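Local coordinates for protein 336aa long hypothetical dTDP-glucose 4,6-dehydratase (Pyrococcus horikoshii, PDB 2HUN) that binds NAD(+) in a Rossmann-fold domain and probably acts as a dTDP-glucose 4,6-dehydratase, a lyase working on nucleotide-linked sugars, at residues H87-R90 with S91-S94; F98-S101 with N102-T106; S149-S152 with A153-A157. All blocks are in the same frame, centred on the assembly; numbering follows the deposited sequence.

Interaction 1: residues H87-R90 with S91-S94; sequences HVDR and SISS
S91 folds its hydroxyl back toward the preceding turn and meets the carbonyl of V88, S91 OG giving its proton to V88 O at 2.5 Å, in the carbonyl plane and on a lone pair. The same V88 O takes the amide of I92 nearly end-on, I92 N to V88 O 3.1 Å, so two donors grip one oxygen. A first torsion of 74° sets OG between the backbone N and carbonyl carbon of S91. At the start of the helix H87 is the N-cap: its ND1 accepts from R90 N at 2.9 Å, close to the plane of the imidazole, while R90 CD lies over one face of that ring. The tight part is the buried S91 hydroxyl on V88 O; the loose side is the outer one, where D89 and S93 are exposed and a water spans D89 O (2.6 Å) and S93 OG (3.0 Å). The end of R90 reaches outside the turn to a salt bridge with E85. The short helix 88-93 packs against both helix 150-168, where S91 meets P150 and Y151, and helix 96-116, whose F98 touches R90 and S91; I92 faces T168 of the second subunit.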
loop_
_atom_site.group_PDB
_atom_site.type_symbol
_atom_site.label_atom_id
_atom_site.label_comp_id
_atom_site.label_asym_id
_atom_site.label_seq_id
_atom_site.Cartn_x
_atom_site.Cartn_y
_atom_site.Cartn_z
ATOM N N HIS A 87 -15.293 7.721 2.683
ATOM C CA HIS A 87 -16.506 7.611 1.883
ATOM C C HIS A 87 -16.203 7.034 0.503
ATOM O O HIS A 87 -15.766 7.753 -0.391
ATOM C CB HIS A 87 -17.138 8.993 1.735
ATOM C CG HIS A 87 -18.520 8.967 1.180
ATOM N ND1 HIS A 87 -18.787 8.705 -0.151
ATOM C CD2 HIS A 87 -19.714 9.202 1.759
ATOM C CE1 HIS A 87 -20.090 8.789 -0.356
ATOM N NE2 HIS A 87 -20.675 9.093 0.787
ATOM N N VAL A 88 -16.461 5.737 0.331
ATOM C CA VAL A 88 -16.188 5.053 -0.927
ATOM C C VAL A 88 -16.587 5.822 -2.188
ATOM O O VAL A 88 -15.720 6.194 -2.971
ATOM C CB VAL A 88 -16.848 3.658 -0.952
ATOM C CG1 VAL A 88 -16.507 2.951 -2.253
ATOM C CG2 VAL A 88 -16.354 2.836 0.229
ATOM N N ASP A 89 -17.880 6.065 -2.396
ATOM C CA ASP A 89 -18.306 6.778 -3.601
ATOM C C ASP A 89 -17.569 8.095 -3.779
ATOM O O ASP A 89 -17.259 8.493 -4.901
ATOM C CB ASP A 89 -19.818 7.023 -3.590
ATOM C CG ASP A 89 -20.608 5.748 -3.770
ATOM O OD1 ASP A 89 -20.131 4.860 -4.506
ATOM O OD2 ASP A 89 -21.704 5.636 -3.189
ATOM N N ARG A 90 -17.292 8.773 -2.673
ATOM C CA ARG A 90 -16.559 10.028 -2.740
ATOM C C ARG A 90 -15.115 9.771 -3.191
ATOM O O ARG A 90 -14.509 10.623 -3.847
ATOM C CB ARG A 90 -16.575 10.725 -1.373
ATOM C CG ARG A 90 -17.763 11.667 -1.177
ATOM C CD ARG A 90 -17.981 12.037 0.286
ATOM N NE ARG A 90 -16.778 12.491 0.964
ATOM C CZ ARG A 90 -16.343 13.742 0.911
ATOM N NH1 ARG A 90 -17.027 14.640 0.215
ATOM N NH2 ARG A 90 -15.233 14.092 1.548
ATOM N N SER A 91 -14.571 8.598 -2.854
ATOM C CA SER A 91 -13.192 8.269 -3.239
ATOM C C SER A 91 -13.097 7.974 -4.734
ATOM O O SER A 91 -12.059 8.187 -5.350
ATOM C CB SER A 91 -12.656 7.076 -2.419
ATOM O OG SER A 91 -13.211 5.832 -2.818
ATOM N N ILE A 92 -14.193 7.499 -5.319
ATOM C CA ILE A 92 -14.219 7.197 -6.745
ATOM C C ILE A 92 -14.311 8.483 -7.569
ATOM O O ILE A 92 -13.735 8.575 -8.650
ATOM C CB ILE A 92 -15.404 6.270 -7.091
ATOM C CG1 ILE A 92 -15.232 4.939 -6.355
ATOM C CG2 ILE A 92 -15.487 6.048 -8.607
ATOM C CD1 ILE A 92 -16.386 3.982 -6.508
ATOM N N SER A 93 -15.022 9.477 -7.043
ATOM C CA SER A 93 -15.194 10.760 -7.725
ATOM C C SER A 93 -13.957 11.648 -7.614
ATOM O O SER A 93 -13.486 12.193 -8.607
ATOM C CB SER A 93 -16.398 11.507 -7.145
ATOM O OG SER A 93 -17.551 10.684 -7.138
ATOM N N SER A 94 -13.444 11.802 -6.399
ATOM C CA SER A 94 -12.260 12.627 -6.181
ATOM C C SER A 94 -11.296 11.919 -5.232
ATOM O O SER A 94 -11.302 12.162 -4.022
ATOM C CB SER A 94 -12.650 13.989 -5.599
ATOM O OG SER A 94 -11.512 14.835 -5.508
HETATM O O HOH W 1 -18.717 7.961 -6.996
#

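Interaction 2: residues F98-S101 with N102-T106; sequences FLHS and NVIGT. With NAD (nicotinamide-adenine-dinucleotide), chain C.
F98 and N102, one turn apart, run alongside each other in the same direction, the amide nitrogen ND2 of N102 sitting at the edge of the phenyl ring, 3.8 Å from F98 CD2. The amide is turned almost square (81°) to the ring. With chi1 at -58° the amide of N102 swings back alongside its own backbone N, and from there both its ends find partners elsewhere: ND2 donates to T154 OG1, and OD1 accepts from the backbone N of E85. Along the backbone, F98 O takes N102 N at 2.8 Å, but then the turn widens. L99 O accepts I104 N at 2.8 Å with an almost straight N-H...O angle of 165°, and V103 N reaches the same oxygen only weakly. H100 O likewise skips a residue and receives G105 N at 2.8 Å, so this is a pi-type turn inside helix 96-116. G105 brings its CA to 3.4 Å from S101 O in a CH...O contact, a place where a CB would clash with that carbonyl. Farther on, T106 OG1 donates to N102 O at 2.7 Å and also bonds H81 NE2. On the apolar side L99 CD1 packs against V103 CB at 3.9 Å, near the second subunit, where V103 and I104 meet their own counterparts. S101 OG accepts the adenine amino group, NAD N6A to S101 OG 3.0 Å, and is bonded to K37 NZ as well; H100 NE2 pairs with D62, itself an NAD-binding residue. The buried polar ends of S101, N102 and T106 thus have partners. The bond from the exocyclic amine to the serine is consistent with recognition of the adenine, while N102 ties the helix to the loop at E85 and to helix 150-168.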
loop_
_atom_site.group_PDB
_atom_site.type_symbol
_atom_site.label_atom_id
_atom_site.label_comp_id
_atom_site.label_asym_id
_atom_site.label_seq_id
_atom_site.Cartn_x
_atom_site.Cartn_y
_atom_site.Cartn_z
ATOM N N PHE A 98 -8.514 11.384 -0.738
ATOM C CA PHE A 98 -8.091 10.199 -0.001
ATOM C C PHE A 98 -6.580 9.985 0.025
ATOM O O PHE A 98 -6.032 9.563 1.045
ATOM C CB PHE A 98 -8.852 8.992 -0.544
ATOM C CG PHE A 98 -10.342 9.122 -0.370
ATOM C CD1 PHE A 98 -11.051 10.084 -1.082
ATOM C CD2 PHE A 98 -11.021 8.350 0.560
ATOM C CE1 PHE A 98 -12.416 10.278 -0.864
ATOM C CE2 PHE A 98 -12.379 8.534 0.783
ATOM C CZ PHE A 98 -13.077 9.501 0.070
ATOM N N LEU A 99 -5.908 10.300 -1.078
ATOM C CA LEU A 99 -4.455 10.172 -1.138
ATOM C C LEU A 99 -3.859 11.092 -0.074
ATOM O O LEU A 99 -2.952 10.709 0.669
ATOM C CB LEU A 99 -3.927 10.600 -2.513
ATOM C CG LEU A 99 -2.402 10.631 -2.676
ATOM C CD1 LEU A 99 -1.877 9.213 -2.826
ATOM C CD2 LEU A 99 -2.033 11.461 -3.900
ATOM N N HIS A 100 -4.388 12.311 -0.003
ATOM C CA HIS A 100 -3.900 13.301 0.950
ATOM C C HIS A 100 -4.069 12.931 2.421
ATOM O O HIS A 100 -3.103 12.917 3.180
ATOM C CB HIS A 100 -4.583 14.643 0.719
ATOM C CG HIS A 100 -4.178 15.691 1.706
ATOM N ND1 HIS A 100 -2.964 16.338 1.645
ATOM C CD2 HIS A 100 -4.811 16.177 2.800
ATOM C CE1 HIS A 100 -2.866 17.182 2.657
ATOM N NE2 HIS A 100 -3.973 17.104 3.374
ATOM N N SER A 101 -5.302 12.656 2.831
ATOM C CA SER A 101 -5.561 12.315 4.226
ATOM C C SER A 101 -5.090 10.916 4.622
ATOM O O SER A 101 -4.504 10.740 5.692
ATOM C CB SER A 101 -7.059 12.451 4.548
ATOM O OG SER A 101 -7.485 13.807 4.528
ATOM N N ASN A 102 -5.335 9.929 3.766
ATOM C CA ASN A 102 -4.956 8.557 4.098
ATOM C C ASN A 102 -3.480 8.244 3.888
ATOM O O ASN A 102 -2.827 7.720 4.788
ATOM C CB ASN A 102 -5.825 7.567 3.315
ATOM C CG ASN A 102 -7.310 7.757 3.590
ATOM O OD1 ASN A 102 -7.688 8.406 4.563
ATOM N ND2 ASN A 102 -8.153 7.183 2.741
ATOM N N VAL A 103 -2.952 8.564 2.711
ATOM C CA VAL A 103 -1.549 8.298 2.428
ATOM C C VAL A 103 -0.606 9.385 2.939
ATOM O O VAL A 103 0.262 9.103 3.764
ATOM C CB VAL A 103 -1.302 8.101 0.919
ATOM C CG1 VAL A 103 0.185 7.880 0.670
ATOM C CG2 VAL A 103 -2.099 6.897 0.408
ATOM N N ILE A 104 -0.768 10.621 2.464
ATOM C CA ILE A 104 0.116 11.699 2.907
ATOM C C ILE A 104 -0.005 11.911 4.414
ATOM O O ILE A 104 0.987 12.107 5.106
ATOM C CB ILE A 104 -0.197 13.035 2.184
ATOM C CG1 ILE A 104 -0.105 12.848 0.670
ATOM C CG2 ILE A 104 0.788 14.117 2.629
ATOM C CD1 ILE A 104 1.227 12.338 0.187
ATOM N N GLY A 105 -1.229 11.858 4.921
ATOM C CA GLY A 105 -1.439 12.044 6.342
ATOM C C GLY A 105 -0.704 11.015 7.181
ATOM O O GLY A 105 -0.088 11.357 8.193
ATOM N N THR A 106 -0.764 9.749 6.775
ATOM C CA THR A 106 -0.088 8.713 7.541
ATOM C C THR A 106 1.428 8.871 7.418
ATOM O O THR A 106 2.158 8.702 8.393
ATOM C CB THR A 106 -0.528 7.317 7.081
ATOM O OG1 THR A 106 -1.944 7.191 7.271
ATOM C CG2 THR A 106 0.187 6.238 7.887
HETATM P PA NAD C . -15.424 9.157 10.536
HETATM O O1A NAD C . -15.608 9.546 9.129
HETATM O O2A NAD C . -16.597 9.140 11.454
HETATM O O5B NAD C . -14.346 10.162 11.167
HETATM C C5B NAD C . -13.046 10.389 10.601
HETATM C C4B NAD C . -12.455 11.510 11.466
HETATM O O4B NAD C . -11.111 11.812 11.044
HETATM C C3B NAD C . -13.278 12.822 11.325
HETATM O O3B NAD C . -13.515 13.405 12.618
HETATM C C2B NAD C . -12.416 13.671 10.372
HETATM O O2B NAD C . -12.566 15.087 10.471
HETATM C C1B NAD C . -11.003 13.193 10.711
HETATM N N9A NAD C . -10.033 13.341 9.604
HETATM C C8A NAD C . -10.129 12.887 8.340
HETATM N N7A NAD C . -9.036 13.235 7.663
HETATM C C5A NAD C . -8.232 13.911 8.478
HETATM C C6A NAD C . -6.959 14.532 8.345
HETATM N N6A NAD C . -6.267 14.539 7.214
HETATM N N1A NAD C . -6.431 15.172 9.491
HETATM C C2A NAD C . -7.150 15.184 10.696
HETATM N N3A NAD C . -8.349 14.601 10.819
HETATM C C4A NAD C . -8.870 13.980 9.729
HETATM O O3 NAD C . -14.955 7.640 10.451
HETATM P PN NAD C . -14.613 6.486 11.478
HETATM O O1N NAD C . -15.592 5.429 11.092
HETATM O O2N NAD C . -14.709 6.939 12.881
HETATM O O5D NAD C . -13.163 5.939 11.016
HETATM C C5D NAD C . -12.017 5.881 11.870
HETATM C C4D NAD C . -10.975 4.919 11.245
HETATM O O4D NAD C . -11.422 3.556 11.332
HETATM C C3D NAD C . -10.693 5.232 9.770
HETATM O O3D NAD C . -9.261 5.149 9.550
HETATM C C2D NAD C . -11.466 4.117 9.011
HETATM O O2D NAD C . -10.815 3.828 7.770
HETATM C C1D NAD C . -11.418 2.975 10.013
HETATM N N1N NAD C . -12.531 2.009 9.915
HETATM C C2N NAD C . -13.887 2.359 10.232
HETATM C C3N NAD C . -14.885 1.376 10.124
HETATM C C7N NAD C . -16.363 1.679 10.461
HETATM O O7N NAD C . -17.165 0.738 10.520
HETATM N N7N NAD C . -16.738 2.930 10.696
HETATM C C4N NAD C . -14.552 0.062 9.705
HETATM C C5N NAD C . -13.214 -0.262 9.395
HETATM C C6N NAD C . -12.195 0.699 9.497
#

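Interaction 3: residues S149-S152 with A153-A157; sequences SPYS and ATKAA. With NAD (nicotinamide-adenine-dinucleotide), chain C.
Helix 150-168 opens with regular i to i+4 bonds, A153 N to S149 O and K155 N to Y151 O among them, behind a capping box in which S152 N donates to S149 OG and S149 N to S152 OG, both at 3.2 Å. One turn apart on the cofactor side, the side chains of Y151 and K155 run across one another at a slant, and CG of K155 comes to 3.5 Å from Y151 CE1. Y151 takes its CG anti to the backbone N (chi1 159°), sending the phenol toward the nicotinamide ribose, where Y151 OH and NAD O2D share a hydrogen bond of 2.7 Å in the plane of the ring. K155 bends at chi2 and chi3, then runs on to give K155 NZ to NAD O3D at 2.9 Å, with V125 O as a further partner. On another side T154 OG1 lies 2.7 Å from Y151 O and 2.8 Å from P150 O. Cutting K155 back to an alanine is likely to leave O3D of the ribose without its lysine donor and to open a gap beside the Y151 ring. With tyrosine and lysine on successive turns, as in the YxxxK motif of short-chain dehydrogenases, both ribose hydroxyls are held; by analogy with that family, the pair probably belongs to the catalytic machinery.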
loop_
_atom_site.group_PDB
_atom_site.type_symbol
_atom_site.label_atom_id
_atom_site.label_comp_id
_atom_site.label_asym_id
_atom_site.label_seq_id
_atom_site.Cartn_x
_atom_site.Cartn_y
_atom_site.Cartn_z
ATOM N N SER A 149 -11.283 0.048 -4.320
ATOM C CA SER A 149 -11.671 1.453 -4.450
ATOM C C SER A 149 -10.503 2.344 -4.058
ATOM O O SER A 149 -9.571 1.891 -3.398
ATOM C CB SER A 149 -12.878 1.774 -3.555
ATOM O OG SER A 149 -12.521 1.806 -2.178
ATOM N N PRO A 150 -10.528 3.623 -4.470
ATOM C CA PRO A 150 -9.424 4.514 -4.108
ATOM C C PRO A 150 -9.335 4.628 -2.593
ATOM O O PRO A 150 -8.254 4.798 -2.028
ATOM C CB PRO A 150 -9.813 5.836 -4.772
ATOM C CG PRO A 150 -10.533 5.376 -6.008
ATOM C CD PRO A 150 -11.417 4.263 -5.457
ATOM N N TYR A 151 -10.481 4.535 -1.932
ATOM C CA TYR A 151 -10.491 4.614 -0.483
ATOM C C TYR A 151 -9.683 3.469 0.130
ATOM O O TYR A 151 -8.766 3.704 0.918
ATOM C CB TYR A 151 -11.925 4.559 0.059
ATOM C CG TYR A 151 -12.001 4.134 1.513
ATOM C CD1 TYR A 151 -11.422 4.909 2.518
ATOM C CD2 TYR A 151 -12.620 2.936 1.880
ATOM C CE1 TYR A 151 -11.451 4.504 3.854
ATOM C CE2 TYR A 151 -12.657 2.521 3.221
ATOM C CZ TYR A 151 -12.069 3.311 4.200
ATOM O OH TYR A 151 -12.109 2.931 5.529
ATOM N N SER A 152 -10.028 2.232 -0.224
ATOM C CA SER A 152 -9.332 1.085 0.343
ATOM C C SER A 152 -7.903 0.972 -0.188
ATOM O O SER A 152 -7.020 0.459 0.494
ATOM C CB SER A 152 -10.121 -0.218 0.097
ATOM O OG SER A 152 -10.306 -0.488 -1.284
ATOM N N ALA A 153 -7.666 1.477 -1.394
ATOM C CA ALA A 153 -6.326 1.423 -1.966
ATOM C C ALA A 153 -5.405 2.387 -1.218
ATOM O O ALA A 153 -4.214 2.097 -1.027
ATOM C CB ALA A 153 -6.363 1.770 -3.448
ATOM N N THR A 154 -5.950 3.528 -0.800
ATOM C CA THR A 154 -5.155 4.508 -0.065
ATOM C C THR A 154 -4.953 4.037 1.374
ATOM O O THR A 154 -3.910 4.286 1.975
ATOM C CB THR A 154 -5.798 5.915 -0.094
ATOM O OG1 THR A 154 -7.153 5.850 0.374
ATOM C CG2 THR A 154 -5.786 6.458 -1.514
ATOM N N LYS A 155 -5.945 3.350 1.931
ATOM C CA LYS A 155 -5.788 2.821 3.281
ATOM C C LYS A 155 -4.702 1.743 3.207
ATOM O O LYS A 155 -3.830 1.672 4.073
ATOM C CB LYS A 155 -7.092 2.204 3.797
ATOM C CG LYS A 155 -8.169 3.221 4.167
ATOM C CD LYS A 155 -7.744 4.126 5.331
ATOM C CE LYS A 155 -7.635 3.345 6.640
ATOM N NZ LYS A 155 -7.157 4.201 7.773
ATOM N N ALA A 156 -4.758 0.913 2.165
ATOM C CA ALA A 156 -3.785 -0.166 1.962
ATOM C C ALA A 156 -2.391 0.411 1.786
ATOM O O ALA A 156 -1.428 -0.104 2.346
ATOM C CB ALA A 156 -4.155 -1.006 0.735
ATOM N N ALA A 157 -2.291 1.484 1.006
ATOM C CA ALA A 157 -1.018 2.147 0.773
ATOM C C ALA A 157 -0.456 2.672 2.085
ATOM O O ALA A 157 0.751 2.585 2.318
ATOM C CB ALA A 157 -1.186 3.299 -0.217
HETATM P PA NAD C . -15.424 9.157 10.536
HETATM O O1A NAD C . -15.608 9.546 9.129
HETATM O O2A NAD C . -16.597 9.140 11.454
HETATM O O5B NAD C . -14.346 10.162 11.167
HETATM C C5B NAD C . -13.046 10.389 10.601
HETATM C C4B NAD C . -12.455 11.510 11.466
HETATM O O4B NAD C . -11.111 11.812 11.044
HETATM C C3B NAD C . -13.278 12.822 11.325
HETATM O O3B NAD C . -13.515 13.405 12.618
HETATM C C2B NAD C . -12.416 13.671 10.372
HETATM O O2B NAD C . -12.566 15.087 10.471
HETATM C C1B NAD C . -11.003 13.193 10.711
HETATM N N9A NAD C . -10.033 13.341 9.604
HETATM C C8A NAD C . -10.129 12.887 8.340
HETATM N N7A NAD C . -9.036 13.235 7.663
HETATM C C5A NAD C . -8.232 13.911 8.478
HETATM C C6A NAD C . -6.959 14.532 8.345
HETATM N N6A NAD C . -6.267 14.539 7.214
HETATM N N1A NAD C . -6.431 15.172 9.491
HETATM C C2A NAD C . -7.150 15.184 10.696
HETATM N N3A NAD C . -8.349 14.601 10.819
HETATM C C4A NAD C . -8.870 13.980 9.729
HETATM O O3 NAD C . -14.955 7.640 10.451
HETATM P PN NAD C . -14.613 6.486 11.478
HETATM O O1N NAD C . -15.592 5.429 11.092
HETATM O O2N NAD C . -14.709 6.939 12.881
HETATM O O5D NAD C . -13.163 5.939 11.016
HETATM C C5D NAD C . -12.017 5.881 11.870
HETATM C C4D NAD C . -10.975 4.919 11.245
HETATM O O4D NAD C . -11.422 3.556 11.332
HETATM C C3D NAD C . -10.693 5.232 9.770
HETATM O O3D NAD C . -9.261 5.149 9.550
HETATM C C2D NAD C . -11.466 4.117 9.011
HETATM O O2D NAD C . -10.815 3.828 7.770
HETATM C C1D NAD C . -11.418 2.975 10.013
HETATM N N1N NAD C . -12.531 2.009 9.915
HETATM C C2N NAD C . -13.887 2.359 10.232
HETATM C C3N NAD C . -14.885 1.376 10.124
HETATM C C7N NAD C . -16.363 1.679 10.461
HETATM O O7N NAD C . -17.165 0.738 10.520
HETATM N N7N NAD C . -16.738 2.930 10.696
HETATM C C4N NAD C . -14.552 0.062 9.705
HETATM C C5N NAD C . -13.214 -0.262 9.395
HETATM C C6N NAD C . -12.195 0.699 9.497
#

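Overall arrangement
The three contacts come in series along the chain, each on its own helix: interaction 1 on helix 88-93, interaction 2 on helix 96-116, interaction 3 on helix 150-168. The centres of interactions 1 and 2 lie about 14 Å apart, those of interactions 1 and 3 about 11 Å, and those of interactions 2 and 3 about 10 Å. V88 packs on S149, S91 OG probably bonds Y151 N, and V103 meets A157, so the helices form one cluster on the mainly parallel Rossmann sheet, with strand 121-127 coming between the last two in sequence. Interactions 2 and 3 hold the adenine and the nicotinamide ribose of one NAD, and all three contacts also touch the second subunit, so the helices that bind the cofactor also take part in the dimer contact.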